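Long-range contacts in substrate-binding protein (Synechococcus sp., PDB 6WPN), which probably binds a sugar or oligosaccharide in the periplasm as the substrate-recognising component of a transport system: residues 90-95 against 297-302; 121-126 against 136-141; 31-36 against 86-91. One frame throughout, in Å; residues are numbered along the deposited sequence.

Interaction 1 (90-95 against 297-302)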
loop_
_atom_site.group_PDB
_atom_site.type_symbol
_atom_site.label_atom_id
_atom_site.label_comp_id
_atom_site.label_asym_id
_atom_site.label_seq_id
_atom_site.Cartn_x
_atom_site.Cartn_y
_atom_site.Cartn_z
ATOM N N LEU A 90 -11.463 -3.651 -0.294
ATOM C CA LEU A 90 -10.693 -3.693 -1.527
ATOM C C LEU A 90 -9.679 -2.558 -1.545
ATOM O O LEU A 90 -9.686 -1.670 -0.689
ATOM C CB LEU A 90 -11.604 -3.582 -2.758
ATOM C CG LEU A 90 -12.694 -4.633 -2.957
ATOM C CD1 LEU A 90 -13.393 -4.401 -4.285
ATOM C CD2 LEU A 90 -12.121 -6.029 -2.884
ATOM N N ASN A 91 -8.807 -2.600 -2.545
ATOM C CA ASN A 91 -7.874 -1.540 -2.886
ATOM C C ASN A 91 -8.094 -1.161 -4.346
ATOM O O ASN A 91 -8.695 -1.932 -5.105
ATOM C CB ASN A 91 -6.413 -1.963 -2.653
ATOM C CG ASN A 91 -5.941 -3.015 -3.626
ATOM O OD1 ASN A 91 -6.725 -3.817 -4.121
ATOM N ND2 ASN A 91 -4.644 -3.013 -3.909
ATOM N N PRO A 92 -7.661 0.028 -4.764
ATOM C CA PRO A 92 -7.982 0.516 -6.121
ATOM C C PRO A 92 -7.641 -0.489 -7.214
ATOM O O PRO A 92 -8.458 -0.680 -8.128
ATOM C CB PRO A 92 -7.152 1.809 -6.248
ATOM C CG PRO A 92 -6.353 1.929 -4.965
ATOM C CD PRO A 92 -7.053 1.089 -3.947
ATOM N N PRO A 93 -6.462 -1.137 -7.197
ATOM C CA PRO A 93 -6.188 -2.110 -8.276
ATOM C C PRO A 93 -7.186 -3.253 -8.341
ATOM O O PRO A 93 -7.762 -3.509 -9.407
ATOM C CB PRO A 93 -4.777 -2.609 -7.941
ATOM C CG PRO A 93 -4.169 -1.519 -7.174
ATOM C CD PRO A 93 -5.279 -0.987 -6.328
ATOM N N PHE A 94 -7.409 -3.955 -7.228
ATOM C CA PHE A 94 -8.329 -5.088 -7.251
ATOM C C PHE A 94 -9.767 -4.648 -7.491
ATOM O O PHE A 94 -10.540 -5.384 -8.114
ATOM C CB PHE A 94 -8.219 -5.894 -5.961
ATOM C CG PHE A 94 -8.991 -7.179 -5.991
ATOM C CD1 PHE A 94 -9.859 -7.505 -4.966
ATOM C CD2 PHE A 94 -8.855 -8.058 -7.054
ATOM C CE1 PHE A 94 -10.576 -8.688 -4.994
ATOM C CE2 PHE A 94 -9.573 -9.239 -7.091
ATOM C CZ PHE A 94 -10.433 -9.554 -6.058
ATOM N N ALA A 95 -10.142 -3.462 -7.011
ATOM C CA ALA A 95 -11.501 -2.977 -7.231
ATOM C C ALA A 95 -11.775 -2.749 -8.712
ATOM O O ALA A 95 -12.909 -2.934 -9.167
ATOM C CB ALA A 95 -11.735 -1.691 -6.439
ATOM N N VAL A 297 0.353 6.579 -1.656
ATOM C CA VAL A 297 -0.608 6.380 -0.582
ATOM C C VAL A 297 -1.422 5.134 -0.909
ATOM O O VAL A 297 -1.961 5.002 -2.014
ATOM C CB VAL A 297 -1.519 7.611 -0.381
ATOM C CG1 VAL A 297 -2.176 8.033 -1.683
ATOM C CG2 VAL A 297 -2.565 7.331 0.689
ATOM N N ALA A 298 -1.488 4.217 0.047
ATOM C CA ALA A 298 -2.239 2.974 -0.088
ATOM C C ALA A 298 -3.678 3.209 0.348
ATOM O O ALA A 298 -3.941 3.450 1.531
ATOM C CB ALA A 298 -1.593 1.864 0.737
ATOM N N LEU A 299 -4.608 3.129 -0.595
ATOM C CA LEU A 299 -6.012 3.384 -0.308
ATOM C C LEU A 299 -6.745 2.079 -0.015
ATOM O O LEU A 299 -6.646 1.116 -0.780
ATOM C CB LEU A 299 -6.669 4.116 -1.480
ATOM C CG LEU A 299 -8.194 4.241 -1.456
ATOM C CD1 LEU A 299 -8.693 4.804 -0.137
ATOM C CD2 LEU A 299 -8.668 5.102 -2.621
HETATM N N MSE A 300 -7.477 2.056 1.095
HETATM C CA MSE A 300 -8.341 0.932 1.435
HETATM C C MSE A 300 -9.803 1.352 1.348
HETATM O O MSE A 300 -10.189 2.380 1.902
HETATM C CB MSE A 300 -8.023 0.414 2.837
HETATM C CG MSE A 300 -6.580 -0.003 3.010
HETATM SE SE MSE A 300 -6.052 -1.345 1.705
HETATM C CE MSE A 300 -7.236 -2.795 2.251
ATOM N N THR A 301 -10.617 0.562 0.649
ATOM C CA THR A 301 -12.013 0.904 0.416
ATOM C C THR A 301 -12.914 -0.255 0.819
ATOM O O THR A 301 -12.459 -1.364 1.111
ATOM C CB THR A 301 -12.278 1.261 -1.053
ATOM O OG1 THR A 301 -11.988 0.129 -1.881
ATOM C CG2 THR A 301 -11.408 2.432 -1.481
ATOM N N LEU A 302 -14.213 0.027 0.841
ATOM C CA LEU A 302 -15.237 -0.966 1.129
ATOM C C LEU A 302 -16.235 -0.962 -0.018
ATOM O O LEU A 302 -16.717 0.103 -0.410
ATOM C CB LEU A 302 -15.936 -0.667 2.457
ATOM C CG LEU A 302 -15.035 -0.779 3.687
ATOM C CD1 LEU A 302 -15.829 -0.505 4.950
ATOM C CD2 LEU A 302 -14.352 -2.143 3.747
#
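Leu90 and Thr301 form an antiparallel hydrogen-bonded pair, with their side chains on the same face of the sheet. Thr301 N donates to Leu90 O at 2.8 Å, and Leu90 N donates to Thr301 O at 2.9 Å. Leu90 O has a second, weak donor in Thr301 OG1 at 3.2 Å. The first torsion of Thr301 (62°) sets this hydroxyl between the backbone N and the carbonyl carbon, where it faces both Leu90 O and Leu90 CB. Strand 295-303 thereby runs against strand 87-90 while reaching strand 137-149 along its other edge. This order, with a late antiparallel strand set between the early parallel strands and strand 137-149, is consistent with a type II periplasmic binding protein domain. Past the pair, the chain leaves the sheet and turns into helix 92-99. Pro92, in the first turn of the helix, rests on Leu299: its CD sits 3.2 Å from Leu299 O and 3.9 Å from Leu299 CB, with CG coming up beside the same CB, so the pyrrolidine lies across the root of the leucine and not against its methyls. Asn91 presses CA and CB toward Leu299 O and turns its amide away to N-cap the helix. Asn91 OD1 accepts from Phe94 N at 3.2 Å, with the donor above the amide plane. Ala384, in a loop, also touches Pro92.

Interaction 2 (121-126 against 136-141)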
loop_
_atom_site.group_PDB
_atom_site.type_symbol
_atom_site.label_atom_id
_atom_site.label_comp_id
_atom_site.label_asym_id
_atom_site.label_seq_id
_atom_site.Cartn_x
_atom_site.Cartn_y
_atom_site.Cartn_z
ATOM N N PRO A 121 -12.249 14.576 -0.851
ATOM C CA PRO A 121 -12.669 14.465 -2.261
ATOM C C PRO A 121 -11.679 13.714 -3.130
ATOM O O PRO A 121 -12.092 12.914 -3.980
ATOM C CB PRO A 121 -12.825 15.930 -2.700
ATOM C CG PRO A 121 -12.008 16.718 -1.727
ATOM C CD PRO A 121 -12.104 15.977 -0.425
ATOM N N SER A 122 -10.378 13.946 -2.938
ATOM C CA SER A 122 -9.375 13.267 -3.753
ATOM C C SER A 122 -9.467 11.754 -3.609
ATOM O O SER A 122 -9.251 11.017 -4.578
ATOM C CB SER A 122 -7.979 13.746 -3.362
ATOM O OG SER A 122 -7.815 13.689 -1.955
ATOM N N VAL A 123 -9.774 11.271 -2.408
ATOM C CA VAL A 123 -9.825 9.833 -2.178
ATOM C C VAL A 123 -11.212 9.251 -2.444
ATOM O O VAL A 123 -11.331 8.064 -2.765
ATOM C CB VAL A 123 -9.351 9.516 -0.750
ATOM C CG1 VAL A 123 -9.507 8.029 -0.430
ATOM C CG2 VAL A 123 -7.937 9.986 -0.554
ATOM N N TRP A 124 -12.265 10.064 -2.327
ATOM C CA TRP A 124 -13.604 9.592 -2.661
ATOM C C TRP A 124 -13.734 9.346 -4.156
ATOM O O TRP A 124 -14.342 8.358 -4.580
ATOM C CB TRP A 124 -14.655 10.604 -2.196
ATOM C CG TRP A 124 -16.056 10.254 -2.626
ATOM C CD1 TRP A 124 -16.664 10.609 -3.797
ATOM C CD2 TRP A 124 -17.024 9.495 -1.887
ATOM N NE1 TRP A 124 -17.941 10.106 -3.839
ATOM C CE2 TRP A 124 -18.188 9.421 -2.678
ATOM C CE3 TRP A 124 -17.019 8.872 -0.636
ATOM C CZ2 TRP A 124 -19.336 8.749 -2.257
ATOM C CZ3 TRP A 124 -18.161 8.202 -0.222
ATOM C CH2 TRP A 124 -19.301 8.149 -1.030
ATOM N N GLU A 125 -13.154 10.230 -4.964
ATOM C CA GLU A 125 -13.191 10.138 -6.417
ATOM C C GLU A 125 -12.211 9.107 -6.964
ATOM O O GLU A 125 -12.207 8.855 -8.173
ATOM C CB GLU A 125 -12.904 11.515 -7.026
ATOM C CG GLU A 125 -13.872 12.605 -6.574
ATOM C CD GLU A 125 -15.218 12.546 -7.268
ATOM O OE1 GLU A 125 -16.244 12.673 -6.569
ATOM O OE2 GLU A 125 -15.255 12.356 -8.503
ATOM N N ALA A 126 -11.401 8.496 -6.106
ATOM C CA ALA A 126 -10.468 7.446 -6.495
ATOM C C ALA A 126 -11.152 6.104 -6.764
ATOM O O ALA A 126 -10.495 5.058 -6.680
ATOM C CB ALA A 126 -9.389 7.280 -5.422
ATOM N N ALA A 136 -17.112 2.017 -4.558
ATOM C CA ALA A 136 -16.530 1.766 -3.250
ATOM C C ALA A 136 -16.584 3.027 -2.404
ATOM O O ALA A 136 -16.621 4.147 -2.923
ATOM C CB ALA A 136 -15.085 1.268 -3.367
ATOM N N ILE A 137 -16.587 2.820 -1.097
ATOM C CA ILE A 137 -16.511 3.896 -0.116
ATOM C C ILE A 137 -15.100 3.899 0.459
ATOM O O ILE A 137 -14.608 2.833 0.859
ATOM C CB ILE A 137 -17.558 3.715 0.998
ATOM C CG1 ILE A 137 -18.966 3.893 0.433
ATOM C CG2 ILE A 137 -17.310 4.690 2.145
ATOM C CD1 ILE A 137 -20.057 3.433 1.373
ATOM N N PRO A 138 -14.419 5.040 0.506
ATOM C CA PRO A 138 -13.065 5.058 1.069
ATOM C C PRO A 138 -13.090 4.753 2.556
ATOM O O PRO A 138 -13.974 5.201 3.288
ATOM C CB PRO A 138 -12.579 6.491 0.802
ATOM C CG PRO A 138 -13.502 7.031 -0.229
ATOM C CD PRO A 138 -14.817 6.352 -0.021
ATOM N N TRP A 139 -12.108 3.973 2.994
ATOM C CA TRP A 139 -11.969 3.651 4.405
ATOM C C TRP A 139 -10.744 4.373 4.953
ATOM O O TRP A 139 -10.774 5.591 5.134
ATOM C CB TRP A 139 -11.874 2.137 4.605
ATOM C CG TRP A 139 -11.983 1.707 6.032
ATOM C CD1 TRP A 139 -12.170 2.506 7.121
ATOM C CD2 TRP A 139 -11.880 0.369 6.530
ATOM N NE1 TRP A 139 -12.197 1.749 8.267
ATOM C CE2 TRP A 139 -12.024 0.432 7.929
ATOM C CE3 TRP A 139 -11.687 -0.878 5.925
ATOM C CZ2 TRP A 139 -11.979 -0.705 8.735
ATOM C CZ3 TRP A 139 -11.646 -2.008 6.728
ATOM C CH2 TRP A 139 -11.789 -1.912 8.117
ATOM N N TYR A 140 -9.672 3.648 5.232
ATOM C CA TYR A 140 -8.447 4.254 5.729
ATOM C C TYR A 140 -7.364 4.221 4.657
ATOM O O TYR A 140 -7.525 3.639 3.581
ATOM C CB TYR A 140 -7.957 3.545 6.992
ATOM C CG TYR A 140 -7.478 2.132 6.766
ATOM C CD1 TYR A 140 -8.370 1.071 6.746
ATOM C CD2 TYR A 140 -6.128 1.857 6.592
ATOM C CE1 TYR A 140 -7.932 -0.223 6.553
ATOM C CE2 TYR A 140 -5.682 0.561 6.392
ATOM C CZ TYR A 140 -6.587 -0.469 6.377
ATOM O OH TYR A 140 -6.143 -1.754 6.184
ATOM N N LEU A 141 -6.244 4.868 4.967
ATOM C CA LEU A 141 -5.126 4.930 4.041
ATOM C C LEU A 141 -3.824 5.054 4.821
ATOM O O LEU A 141 -3.800 5.507 5.968
ATOM C CB LEU A 141 -5.312 6.067 3.029
ATOM C CG LEU A 141 -5.378 7.479 3.595
ATOM C CD1 LEU A 141 -4.006 8.012 3.899
ATOM C CD2 LEU A 141 -6.087 8.373 2.581
#
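Pro138 is gripped by Val123 and Trp124, the last two residues of the short helix 121-124, with no hydrogen bond across the contact. Its CB, CG and CD share the contact between the two. CB meets Val123 CG1 at 3.6 Å, the two side chains sliding past each other in opposite directions. CG points at the helix backbone, 3.5 Å from both Val123 O and Trp124 CA. CD approaches the six-membered part of the indole obliquely, 3.4 Å from Trp124 CE3. The tryptophan reaches the proline because its CG is anti to the backbone N (chi1 174°), which swings the indole from the flank of the helix over to the strand. The puckered proline ring is thus wedged between valine and indole. Pro138 belongs to strand 137-149, the neighbour of strand 295-303 in the central sheet of the domain; helix 121-124 packs on residues 137-141 of that strand. Away from the proline the packing slackens. Trp124 CZ3 stands 4.3 Å from Ile137 CG2, and Val123 CG2 meets Leu141 CD2 at 4.0 Å, where the two side chains cross at a slant. The side turned from the strand is the open one: Ser122 and Glu125 are exposed, the CB of Glu125 points away from the strand, and Glu125 OE1 lies in the plane of the indole at its edge. The helix end is tied from outside the two segments by Gln134, whose NE2 donates to Trp124 O, while Tyr119 brings its ring against the indole.

Interaction 3 (31-36 against 86-91)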
loop_
_atom_site.group_PDB
_atom_site.type_symbol
_atom_site.label_atom_id
_atom_site.label_comp_id
_atom_site.label_asym_id
_atom_site.label_seq_id
_atom_site.Cartn_x
_atom_site.Cartn_y
_atom_site.Cartn_z
ATOM N N GLN A 31 -22.207 -10.341 6.108
ATOM C CA GLN A 31 -20.848 -10.862 6.182
ATOM C C GLN A 31 -19.881 -9.783 5.717
ATOM O O GLN A 31 -19.988 -9.294 4.586
ATOM C CB GLN A 31 -20.681 -12.144 5.367
ATOM C CG GLN A 31 -21.440 -13.343 5.886
ATOM C CD GLN A 31 -21.278 -14.553 4.982
ATOM O OE1 GLN A 31 -21.010 -14.416 3.784
ATOM N NE2 GLN A 31 -21.422 -15.742 5.553
ATOM N N LEU A 32 -18.957 -9.402 6.596
ATOM C CA LEU A 32 -17.936 -8.406 6.302
ATOM C C LEU A 32 -16.613 -9.109 6.030
ATOM O O LEU A 32 -16.221 -10.012 6.776
ATOM C CB LEU A 32 -17.780 -7.424 7.464
ATOM C CG LEU A 32 -16.567 -6.490 7.418
ATOM C CD1 LEU A 32 -16.710 -5.437 6.323
ATOM C CD2 LEU A 32 -16.356 -5.839 8.769
ATOM N N TRP A 33 -15.946 -8.707 4.952
ATOM C CA TRP A 33 -14.664 -9.272 4.545
ATOM C C TRP A 33 -13.611 -8.175 4.611
ATOM O O TRP A 33 -13.726 -7.162 3.914
ATOM C CB TRP A 33 -14.744 -9.833 3.124
ATOM C CG TRP A 33 -15.463 -11.140 2.999
ATOM C CD1 TRP A 33 -16.333 -11.694 3.895
ATOM C CD2 TRP A 33 -15.406 -12.041 1.887
ATOM N NE1 TRP A 33 -16.803 -12.896 3.419
ATOM C CE2 TRP A 33 -16.254 -13.130 2.186
ATOM C CE3 TRP A 33 -14.717 -12.038 0.671
ATOM C CZ2 TRP A 33 -16.430 -14.204 1.313
ATOM C CZ3 TRP A 33 -14.891 -13.104 -0.192
ATOM C CH2 TRP A 33 -15.742 -14.171 0.131
ATOM N N THR A 34 -12.585 -8.375 5.434
ATOM C CA THR A 34 -11.499 -7.412 5.563
ATOM C C THR A 34 -10.183 -8.058 5.150
ATOM O O THR A 34 -10.062 -9.284 5.085
ATOM C CB THR A 34 -11.383 -6.863 6.996
ATOM O OG1 THR A 34 -11.167 -7.942 7.914
ATOM C CG2 THR A 34 -12.647 -6.119 7.386
ATOM N N LEU A 35 -9.189 -7.212 4.884
ATOM C CA LEU A 35 -7.903 -7.643 4.349
ATOM C C LEU A 35 -6.808 -7.461 5.388
ATOM O O LEU A 35 -6.560 -6.337 5.839
ATOM C CB LEU A 35 -7.552 -6.855 3.087
ATOM C CG LEU A 35 -8.460 -7.100 1.892
ATOM C CD1 LEU A 35 -7.903 -6.419 0.652
ATOM C CD2 LEU A 35 -8.615 -8.588 1.683
ATOM N N GLN A 36 -6.156 -8.563 5.748
ATOM C CA GLN A 36 -4.959 -8.587 6.595
ATOM C C GLN A 36 -5.103 -7.651 7.799
ATOM O O GLN A 36 -4.309 -6.735 8.016
ATOM C CB GLN A 36 -3.714 -8.239 5.776
ATOM C CG GLN A 36 -3.277 -9.325 4.779
ATOM C CD GLN A 36 -2.524 -10.493 5.409
ATOM O OE1 GLN A 36 -2.708 -10.815 6.583
ATOM N NE2 GLN A 36 -1.677 -11.144 4.614
ATOM N N ASP A 86 -21.523 -9.119 1.816
ATOM C CA ASP A 86 -22.245 -7.868 1.629
ATOM C C ASP A 86 -21.330 -6.651 1.551
ATOM O O ASP A 86 -21.584 -5.744 0.750
ATOM C CB ASP A 86 -23.269 -7.703 2.755
ATOM C CG ASP A 86 -24.275 -8.845 2.793
ATOM O OD1 ASP A 86 -24.212 -9.671 3.728
ATOM O OD2 ASP A 86 -25.110 -8.937 1.868
ATOM N N VAL A 87 -20.262 -6.617 2.346
ATOM C CA VAL A 87 -19.257 -5.560 2.279
ATOM C C VAL A 87 -17.891 -6.212 2.149
ATOM O O VAL A 87 -17.532 -7.076 2.956
ATOM C CB VAL A 87 -19.286 -4.634 3.513
ATOM C CG1 VAL A 87 -18.214 -3.574 3.391
ATOM C CG2 VAL A 87 -20.649 -3.984 3.676
ATOM N N VAL A 88 -17.132 -5.801 1.141
ATOM C CA VAL A 88 -15.818 -6.368 0.877
ATOM C C VAL A 88 -14.791 -5.249 0.916
ATOM O O VAL A 88 -15.012 -4.166 0.364
ATOM C CB VAL A 88 -15.768 -7.104 -0.477
ATOM C CG1 VAL A 88 -14.431 -7.800 -0.650
ATOM C CG2 VAL A 88 -16.886 -8.103 -0.562
ATOM N N ASN A 89 -13.659 -5.529 1.553
ATOM C CA ASN A 89 -12.557 -4.583 1.668
ATOM C C ASN A 89 -11.636 -4.733 0.462
ATOM O O ASN A 89 -11.090 -5.815 0.224
ATOM C CB ASN A 89 -11.800 -4.824 2.973
ATOM C CG ASN A 89 -10.613 -3.918 3.135
ATOM O OD1 ASN A 89 -9.601 -4.316 3.702
ATOM N ND2 ASN A 89 -10.727 -2.688 2.647
ATOM N N LEU A 90 -11.463 -3.651 -0.294
ATOM C CA LEU A 90 -10.693 -3.693 -1.527
ATOM C C LEU A 90 -9.679 -2.558 -1.545
ATOM O O LEU A 90 -9.686 -1.670 -0.689
ATOM C CB LEU A 90 -11.604 -3.582 -2.758
ATOM C CG LEU A 90 -12.694 -4.633 -2.957
ATOM C CD1 LEU A 90 -13.393 -4.401 -4.285
ATOM C CD2 LEU A 90 -12.121 -6.029 -2.884
ATOM N N ASN A 91 -8.807 -2.600 -2.545
ATOM C CA ASN A 91 -7.874 -1.540 -2.886
ATOM C C ASN A 91 -8.094 -1.161 -4.346
ATOM O O ASN A 91 -8.695 -1.932 -5.105
ATOM C CB ASN A 91 -6.413 -1.963 -2.653
ATOM C CG ASN A 91 -5.941 -3.015 -3.626
ATOM O OD1 ASN A 91 -6.725 -3.817 -4.121
ATOM N ND2 ASN A 91 -4.644 -3.013 -3.909
#
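The parallel pairing of strands 31-35 and 87-90, at 8° to each other, belongs to the part of the sheet where strands 30-35, 61-66 and 87-90 alternate along the chain with helices 42-55 and 72-80; it joins Leu32 to Val87 and Trp33 to Val88. Three backbone bonds make the ladder: Asp86 N to Gln31 O, Trp33 N to Val87 O at 3.0 Å, and Trp33 O accepting from Asn89 N at 2.9 Å. Side-chain oxygens add a bond at each end. At the start, Asp86 OD1 accepts from Gln31 N at 3.2 Å through its anti lone pair, so this residue clasps Gln31 twice; its other oxygen, OD2, is bonded to Ser308. At the far end Asn89 OD1 receives a weak bond from Leu35 N. A first torsion of 178° extends the asparagine amide away from its own backbone N toward strand 31-35; its ND2 has its partner in Thr301 of the next strand. With strand 61-66 along the other edge of 30-35, the order 61-66, 30-35, 87-90 (2-1-3) is consistent with a periplasmic binding protein domain. On one face Leu32 CD1 crosses Val87 CG1 at 3.8 Å, beneath helix 311-321; on the other, Trp33 CB faces Val88 CG1 more loosely. Leu35 lies across Asn89, its CB 3.3 Å from Asn89 OD1 and its CD1 3.3 Å from Asn89 O. Cut back to alanine, Leu35 would keep its CB contact but would probably leave Asn89 O without its cover and open a gap beside the strand end. Val71 also touches the leucine.

Interactions 1 and 3 share Leu90 and Asn91, and their centres lie about 10 Å apart: strand 87-90 pairs with 30-35 along one edge and 295-303 along the other. Asn89 ND2 donates to Thr301 O at 2.7 Å, probably a hydrogen bond, joining the two contacts. Interaction 2, about 8 Å from interaction 1 between centres, follows across strand 295-303, where Met300 O probably accepts from Trp139 N at 2.7 Å and Leu299 CD1 packs on Val123 CG1. Interactions 2 and 3 are about 15 Å apart between centres and touch through Trp139 and Asn89. In relatives the ligand lies in a cleft between two lobes; where these contacts stand relative to it is only inferred.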